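Local coordinates for phosphate ABC transporter, periplasmic phosphate-binding protein (Borrelia burgdorferi, PDB 4N13) that binds inorganic phosphate with micromolar affinity as the solute-binding component of the PstSACB ABC transporter for phosphate import, at residues N129-D134 against I174-L179. Residues are numbered along the deposited sequence; the frame is centred on the assembly and turned at random.
Sequences NFINRD and IEKTSL. With SO4 (sulfate ion), chain B; EDO (1,2-ethanediol), chain F.
Ile131 of strand 129-133 and Thr177 of helix 170-179 mark the closest backbone approach, their CA atoms 7.3 Å apart. The helix belongs to a beta-alpha-beta crossover in one alpha/beta lobe of this class II periplasmic binding protein: it links strands 165-167 and 183-188, and strand 129-133 runs between these two, parallel to both. The helix thus packs on the sheet over the strand that its crossover skips. From the strand a single side chain, Ile131, makes the contact, directed at the helix. With CG1 anti to the carbonyl carbon and the chain then extended (chi2 162°), CD1 becomes the leading atom. It presses against the backbone at Thr177, 3.5 Å from that residue's CA. The same methyl lies 3.2 Å from Thr177 OG1, which is hydrogen-bonded to Val173 O within the helix and meets the methyl in van der Waals contact. On the preceding residue, Lys176, CG meets Ile131 CD1 at 3.7 Å. Only the root of the lysine takes part; bends at chi2 and chi3 carry its amine away from the strand. Val167 and Ser183, on the two flanking strands, also touch Ile131, which is buried.

At the far end of the strand, Arg133 reaches a sulfate, probably from the crystallisation liquor, that is also bonded to Ser139 OG. Ser139 is a phosphate ligand by similarity, so the sulfate probably mimics the natural anion. Asp134 OD1 forms a salt bridge with Arg133 NH2 through its syn lone pair, 22° out of the guanidinium plane, and NE bonds to Val167 O; together they probably fix the guanidinium's orientation. NH1 donates to sulfate O1 at 2.8 Å, and NH2 to O4 at 2.9 Å.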
loop_
_atom_site.group_PDB
_atom_site.type_symbol
_atom_site.label_atom_id
_atom_site.label_comp_id
_atom_site.label_asym_id
_atom_site.label_seq_id
_atom_site.Cartn_x
_atom_site.Cartn_y
_atom_site.Cartn_z
ATOM N N ASN A 129 -15.730 -4.942 17.626
ATOM C CA ASN A 129 -14.408 -5.317 18.087
ATOM C C ASN A 129 -13.403 -5.028 16.979
ATOM O O ASN A 129 -13.290 -5.766 15.999
ATOM C CB ASN A 129 -14.387 -6.788 18.484
ATOM C CG ASN A 129 -15.041 -7.022 19.798
ATOM O OD1 ASN A 129 -14.745 -6.328 20.773
ATOM N ND2 ASN A 129 -15.946 -7.992 19.855
ATOM N N PHE A 130 -12.708 -3.915 17.123
ATOM C CA PHE A 130 -11.717 -3.477 16.156
ATOM C C PHE A 130 -10.384 -4.143 16.448
ATOM O O PHE A 130 -9.840 -4.005 17.552
ATOM C CB PHE A 130 -11.584 -1.956 16.238
ATOM C CG PHE A 130 -10.408 -1.401 15.499
ATOM C CD1 PHE A 130 -10.118 -1.822 14.206
ATOM C CD2 PHE A 130 -9.616 -0.418 16.083
ATOM C CE1 PHE A 130 -9.026 -1.289 13.524
ATOM C CE2 PHE A 130 -8.538 0.132 15.389
ATOM C CZ PHE A 130 -8.248 -0.304 14.114
ATOM N N ILE A 131 -9.848 -4.845 15.447
ATOM C CA ILE A 131 -8.554 -5.517 15.530
ATOM C C ILE A 131 -7.573 -4.645 14.761
ATOM O O ILE A 131 -7.743 -4.417 13.564
ATOM C CB ILE A 131 -8.629 -6.903 14.903
ATOM C CG1 ILE A 131 -9.662 -7.761 15.665
ATOM C CG2 ILE A 131 -7.266 -7.563 14.902
ATOM C CD1 ILE A 131 -10.138 -8.983 14.879
ATOM N N ASN A 132 -6.595 -4.095 15.469
ATOM C CA ASN A 132 -5.607 -3.206 14.883
ATOM C C ASN A 132 -4.260 -3.895 14.778
ATOM O O ASN A 132 -4.013 -4.905 15.423
ATOM C CB ASN A 132 -5.477 -1.939 15.730
ATOM C CG ASN A 132 -4.977 -0.737 14.935
ATOM O OD1 ASN A 132 -4.779 -0.802 13.736
ATOM N ND2 ASN A 132 -4.767 0.376 15.625
ATOM N N ARG A 133 -3.406 -3.362 13.924
ATOM C CA ARG A 133 -2.016 -3.774 13.860
ATOM C C ARG A 133 -1.147 -2.965 14.819
ATOM O O ARG A 133 -1.521 -1.892 15.270
ATOM C CB ARG A 133 -1.478 -3.652 12.422
ATOM C CG ARG A 133 -2.034 -4.693 11.493
ATOM C CD ARG A 133 -1.619 -6.124 11.874
ATOM N NE ARG A 133 -0.182 -6.221 12.077
ATOM C CZ ARG A 133 0.724 -6.315 11.110
ATOM N NH1 ARG A 133 0.368 -6.381 9.843
ATOM N NH2 ARG A 133 2.005 -6.339 11.406
ATOM N N ASP A 134 0.023 -3.513 15.112
ATOM C CA ASP A 134 1.016 -2.844 15.936
ATOM C C ASP A 134 1.520 -1.577 15.235
ATOM O O ASP A 134 1.642 -1.529 14.007
ATOM C CB ASP A 134 2.164 -3.813 16.219
ATOM C CG ASP A 134 2.832 -4.306 14.963
ATOM O OD1 ASP A 134 2.190 -5.033 14.167
ATOM O OD2 ASP A 134 4.021 -3.960 14.780
ATOM N N ILE A 174 -6.216 -12.385 10.655
ATOM C CA ILE A 174 -7.160 -13.386 10.193
ATOM C C ILE A 174 -7.592 -14.292 11.346
ATOM O O ILE A 174 -8.784 -14.523 11.541
ATOM C CB ILE A 174 -6.547 -14.190 9.024
ATOM C CG1 ILE A 174 -6.422 -13.305 7.789
ATOM C CG2 ILE A 174 -7.378 -15.403 8.707
ATOM C CD1 ILE A 174 -5.548 -13.912 6.690
ATOM N N GLU A 175 -6.629 -14.821 12.089
ATOM C CA GLU A 175 -6.982 -15.715 13.180
ATOM C C GLU A 175 -7.826 -15.021 14.238
ATOM O O GLU A 175 -8.836 -15.546 14.703
ATOM C CB GLU A 175 -5.741 -16.328 13.823
ATOM C CG GLU A 175 -6.108 -17.422 14.822
ATOM C CD GLU A 175 -4.911 -18.204 15.314
ATOM O OE1 GLU A 175 -4.467 -19.106 14.579
ATOM O OE2 GLU A 175 -4.413 -17.913 16.419
ATOM N N LYS A 176 -7.437 -13.814 14.604
ATOM C CA LYS A 176 -8.154 -13.070 15.622
ATOM C C LYS A 176 -9.585 -12.747 15.158
ATOM O O LYS A 176 -10.529 -12.836 15.928
ATOM C CB LYS A 176 -7.392 -11.785 15.990
ATOM C CG LYS A 176 -7.996 -11.008 17.155
ATOM C CD LYS A 176 -7.874 -11.708 18.500
ATOM C CE LYS A 176 -6.448 -11.786 19.000
ATOM N NZ LYS A 176 -6.376 -12.495 20.309
ATOM N N THR A 177 -9.745 -12.368 13.893
ATOM C CA THR A 177 -11.059 -12.041 13.357
ATOM C C THR A 177 -11.945 -13.299 13.412
ATOM O O THR A 177 -13.128 -13.229 13.775
ATOM C CB THR A 177 -10.940 -11.512 11.917
ATOM O OG1 THR A 177 -10.180 -10.301 11.923
ATOM C CG2 THR A 177 -12.298 -11.209 11.338
ATOM N N SER A 178 -11.363 -14.449 13.101
ATOM C CA SER A 178 -12.099 -15.709 13.115
ATOM C C SER A 178 -12.574 -16.089 14.512
ATOM O O SER A 178 -13.570 -16.781 14.650
ATOM C CB SER A 178 -11.256 -16.822 12.492
ATOM O OG SER A 178 -10.280 -17.360 13.367
ATOM N N LEU A 179 -11.880 -15.603 15.544
ATOM C CA LEU A 179 -12.186 -15.946 16.926
ATOM C C LEU A 179 -12.942 -14.873 17.675
ATOM O O LEU A 179 -13.434 -15.148 18.759
ATOM C CB LEU A 179 -10.889 -16.236 17.688
ATOM C CG LEU A 179 -10.180 -17.547 17.345
ATOM C CD1 LEU A 179 -8.850 -17.629 18.062
ATOM C CD2 LEU A 179 -11.080 -18.746 17.690
HETATM S S SO4 B . 3.384 -5.587 7.802
HETATM O O1 SO4 B . 2.016 -6.056 7.602
HETATM O O2 SO4 B . 4.185 -6.233 6.777
HETATM O O3 SO4 B . 3.387 -4.151 7.615
HETATM O O4 SO4 B . 3.773 -5.984 9.138
HETATM C C1 EDO F . -4.007 1.625 19.192
HETATM O O1 EDO F . -3.437 1.797 17.886
HETATM C C2 EDO F . -4.907 0.393 19.268
HETATM O O2 EDO F . -5.962 0.459 18.304
#